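Local coordinates for protein putative sugar kinase PH1459 (Pyrococcus horikoshii, PDB 3EWM) that probably phosphorylates a sugar, perhaps fructose, at the expense of ATP, as a member of the PfkB family of carbohydrate kinases, at residues Leu258-Lys261 against Leu266-Gly269; Ala272-Ala277 against Asp292-Tyr297. All blocks are in the same frame, centred on the assembly; numbering follows the deposited sequence.

Interaction 1: Leu258-Lys261 against Leu266-Gly269; sequences LKLK and LKLG
Leu-260 packs against Lys-267 and Leu-268 in a small apolar contact between two consecutive helices, joining the point where the chain leaves helix 245-259 to the first turns of helix 265-279. Only four residues separate the two segments, and together they bury 118 Å². Leu-260 is the first residue to depart from helical backbone angles, and the Leu-260 CA lies 7.9 Å from the Leu-268 CA. Its side chain points toward the incoming helix and presents both methyl groups to the opposing backbone and side chains.

The two methyls divide the work. Leu-260 CD1 settles where two consecutive residues of the second helix meet, 3.8 Å from the backbone N of Leu-268 and close to the CB atoms of both residues. Of these, Lys-267 CB is 3.9 Å from Leu-260 CD1. Leu-260 CD2 instead follows the aliphatic part of the lysine, reaching Lys-267 CD at 4.1 Å. Lys-267 therefore acts as a hydrocarbon partner here, its chain crossing the leucine at a slant, while the bend at chi4 (-69°) leads the amino group away to a salt bridge with Glu-302. Its backbone N hydrogen-bonds to Asp-264 OD1 in the connecting turn. For Leu-268 the touch is confined to CB and the backbone, because CG stands opposite the backbone N (chi1 -178°) and carries the isopropyl end to Leu-253 and Ile-257 of the preceding helix.

Leu-260 also meets Val-303 of the C-terminal helix 298-304. The arrangement is that of a short connection between two consecutive helices, closed by one leucine from the departing chain, within the C-terminal helical part of a ribokinase-like PfkB fold.

Interaction 2: Ala272-Ala277 against Asp292-Tyr297; sequences ANLVAA and DELLKY
Leu-294, Tyr-297, Leu-274 and Val-275 form a buried apolar contact between helix 265-279 and short helix 291-294 with the turn that follows it. Along the second segment, the first touching residue is Leu-294, whose backbone comes nearest to that of Val-275. Leu-294 CD2 does most of the work, standing 3.7 Å from Val-275 CG2 and 3.9 Å from Leu-274 CD2. The valine side chain is met at about a right angle, whereas the two leucines run past one another in opposite directions. From Leu-294 the backbone enters a type I beta turn, closed by the 2.9 Å bond from Tyr-297 N to Leu-294 O, and this brings Tyr-297 round to face helix 265-279, as Leu-294 does.

Tyr-297 occupies the N-cap position of helix 298-304 and receives both methyls of Leu-274. Leu-274 CD2 abuts Tyr-297 CB at 3.5 Å, while Leu-274 CD1 lies over one face of the Tyr-297 ring in a CH-pi contact, 4.2 Å from the centroid and 18° off the normal. Leu-274 can span both partners because its CG extends opposite the backbone N (chi1 171°). With an alanine here, Leu-294 CD2 and Tyr-297 CB would probably lose the methyl lodged against them, and the tyrosine ring its CH-pi partner on that face.

Helix 298-304 adds Ala-300, which touches both Leu-274 and Leu-294, and Leu-278 of helix 265-279 meets Leu-294 and Tyr-297. Val-275 and Ala-272 touch Ala-252, and Asn-273 makes a weak hydrogen bond to Pro-233 O, so helix 265-279 meets helix 245-259, the C-terminal helices and the end of edge strand 228-233.

Both contacts are built on helix 265-279: interaction 1 ties its beginning to the chain leaving helix 245-259, and interaction 2 ties its middle to helix 291-294 and the turn leading into helix 298-304. Their centres lie about 13 Å apart, one following the other along the chain. Interaction 1 is smaller and only partly buried, with a lysine giving its methylene groups to the packing and its charge to an outside partner. Interaction 2 is larger and mostly buried, made of branched aliphatic side chains with an exposed tyrosine at its border. Helix 298-304 borders both, through Val-303 at the first and Ala-300 at the second.

Interaction 1: Leu258-Lys261 against Leu266-Gly269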
# COMPACT_ATOMS: atom_id res chain seq x y z
N LEU A 258 27.56 22.73 -0.44
CA LEU A 258 27.01 23.96 -0.98
C LEU A 258 27.59 25.21 -0.29
O LEU A 258 27.92 26.19 -0.94
CB LEU A 258 25.49 23.95 -0.86
CG LEU A 258 24.76 25.19 -1.41
CD1 LEU A 258 24.67 25.11 -2.95
CD2 LEU A 258 23.39 25.28 -0.79
N LYS A 259 27.71 25.16 1.03
CA LYS A 259 28.06 26.35 1.82
C LYS A 259 29.57 26.62 1.94
O LYS A 259 29.98 27.78 2.01
CB LYS A 259 27.45 26.27 3.21
CG LYS A 259 25.94 26.32 3.23
CD LYS A 259 25.42 27.70 2.89
CE LYS A 259 24.03 27.86 3.44
NZ LYS A 259 23.95 27.12 4.75
N LEU A 260 30.38 25.56 1.97
CA LEU A 260 31.82 25.74 2.18
C LEU A 260 32.49 26.27 0.92
O LEU A 260 32.00 26.03 -0.19
CB LEU A 260 32.48 24.44 2.67
CG LEU A 260 32.03 23.95 4.06
CD1 LEU A 260 32.48 22.52 4.32
CD2 LEU A 260 32.49 24.93 5.17
N LYS A 261 33.60 26.99 1.09
CA LYS A 261 34.39 27.52 -0.03
C LYS A 261 34.84 26.39 -0.92
O LYS A 261 34.50 26.34 -2.11
CB LYS A 261 35.64 28.25 0.47
CG LYS A 261 35.41 29.57 1.20
CD LYS A 261 36.77 30.25 1.47
CE LYS A 261 36.87 30.80 2.91
NZ LYS A 261 35.72 31.69 3.29
N LEU A 266 37.52 18.01 6.54
CA LEU A 266 37.41 18.18 7.99
C LEU A 266 36.20 19.01 8.43
O LEU A 266 35.46 18.58 9.31
CB LEU A 266 38.71 18.77 8.56
CG LEU A 266 39.90 17.80 8.55
CD1 LEU A 266 41.11 18.48 9.14
CD2 LEU A 266 39.56 16.52 9.36
N LYS A 267 35.99 20.16 7.80
CA LYS A 267 34.86 21.03 8.15
C LYS A 267 33.56 20.31 7.81
O LYS A 267 32.60 20.34 8.58
CB LYS A 267 34.94 22.36 7.39
CG LYS A 267 36.04 23.29 7.90
CD LYS A 267 36.13 24.52 6.99
CE LYS A 267 37.40 25.32 7.28
NZ LYS A 267 37.33 25.97 8.61
N LEU A 268 33.56 19.67 6.65
CA LEU A 268 32.41 18.94 6.17
C LEU A 268 32.13 17.74 7.09
O LEU A 268 31.01 17.55 7.53
CB LEU A 268 32.68 18.50 4.75
CG LEU A 268 31.61 17.76 3.98
CD1 LEU A 268 30.33 18.57 3.93
CD2 LEU A 268 32.19 17.51 2.58
N GLY A 269 33.17 16.97 7.40
CA GLY A 269 33.06 15.83 8.31
C GLY A 269 32.52 16.18 9.69
O GLY A 269 31.59 15.52 10.19

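Interaction 2: Ala272-Ala277 against Asp292-Tyr297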
# COMPACT_ATOMS: atom_id res chain seq x y z
N ALA A 272 28.75 17.26 9.21
CA ALA A 272 27.89 16.12 8.95
C ALA A 272 27.79 15.21 10.17
O ALA A 272 26.71 14.70 10.49
CB ALA A 272 28.35 15.36 7.70
N ASN A 273 28.91 15.05 10.88
CA ASN A 273 28.91 14.25 12.10
C ASN A 273 27.96 14.83 13.14
O ASN A 273 27.16 14.10 13.74
CB ASN A 273 30.33 14.13 12.67
CG ASN A 273 30.46 13.00 13.69
OD1 ASN A 273 29.72 12.01 13.64
ND2 ASN A 273 31.42 13.12 14.58
N LEU A 274 28.03 16.15 13.34
CA LEU A 274 27.20 16.84 14.33
C LEU A 274 25.72 16.73 13.99
O LEU A 274 24.90 16.44 14.85
CB LEU A 274 27.62 18.31 14.48
CG LEU A 274 26.70 19.20 15.32
CD1 LEU A 274 26.73 18.79 16.78
CD2 LEU A 274 27.05 20.66 15.16
N VAL A 275 25.40 16.98 12.72
CA VAL A 275 24.02 16.85 12.25
C VAL A 275 23.47 15.44 12.48
O VAL A 275 22.38 15.28 13.05
CB VAL A 275 23.86 17.28 10.79
CG1 VAL A 275 22.41 16.95 10.25
CG2 VAL A 275 24.18 18.77 10.67
N ALA A 276 24.23 14.42 12.05
CA ALA A 276 23.85 13.03 12.29
C ALA A 276 23.69 12.74 13.77
O ALA A 276 22.68 12.15 14.18
CB ALA A 276 24.85 12.04 11.66
N ALA A 277 24.67 13.17 14.58
CA ALA A 277 24.62 12.93 16.02
C ALA A 277 23.34 13.52 16.60
O ALA A 277 22.58 12.84 17.30
CB ALA A 277 25.85 13.54 16.70
N ASP A 292 18.69 26.49 13.62
CA ASP A 292 18.72 27.26 14.87
C ASP A 292 19.32 26.45 16.03
O ASP A 292 20.09 26.98 16.83
CB ASP A 292 17.34 27.83 15.22
CG ASP A 292 16.25 26.75 15.30
OD1 ASP A 292 16.34 25.86 16.18
OD2 ASP A 292 15.29 26.81 14.51
N GLU A 293 19.00 25.16 16.10
CA GLU A 293 19.62 24.28 17.09
C GLU A 293 21.10 24.08 16.82
O GLU A 293 21.89 24.02 17.76
CB GLU A 293 19.00 22.89 17.06
CG GLU A 293 17.51 22.80 17.11
CD GLU A 293 17.08 21.39 16.80
OE1 GLU A 293 16.25 21.20 15.89
OE2 GLU A 293 17.63 20.47 17.45
N LEU A 294 21.46 23.93 15.55
CA LEU A 294 22.84 23.66 15.16
C LEU A 294 23.76 24.85 15.40
O LEU A 294 24.94 24.67 15.71
CB LEU A 294 22.91 23.25 13.69
CG LEU A 294 22.43 21.83 13.39
CD1 LEU A 294 22.05 21.72 11.92
CD2 LEU A 294 23.45 20.74 13.75
N LEU A 295 23.20 26.05 15.28
CA LEU A 295 23.97 27.27 15.47
C LEU A 295 24.58 27.40 16.87
O LEU A 295 25.53 28.15 17.07
CB LEU A 295 23.13 28.49 15.11
CG LEU A 295 23.26 29.20 13.75
CD1 LEU A 295 23.91 28.39 12.66
CD2 LEU A 295 21.90 29.67 13.32
N LYS A 296 24.05 26.63 17.83
CA LYS A 296 24.58 26.59 19.20
C LYS A 296 25.94 25.88 19.30
O LYS A 296 26.59 25.92 20.35
CB LYS A 296 23.58 25.91 20.15
CG LYS A 296 22.12 26.36 19.98
CD LYS A 296 21.80 27.64 20.72
CE LYS A 296 21.40 27.36 22.17
NZ LYS A 296 20.98 28.63 22.85
N TYR A 297 26.35 25.24 18.20
CA TYR A 297 27.59 24.47 18.13
C TYR A 297 28.53 25.08 17.11
O TYR A 297 28.10 25.53 16.05
CB TYR A 297 27.31 23.02 17.73
CG TYR A 297 26.41 22.28 18.69
CD1 TYR A 297 26.94 21.54 19.74
CD2 TYR A 297 25.02 22.36 18.55
CE1 TYR A 297 26.10 20.87 20.63
CE2 TYR A 297 24.17 21.69 19.44
CZ TYR A 297 24.72 20.95 20.47
OH TYR A 297 23.88 20.29 21.35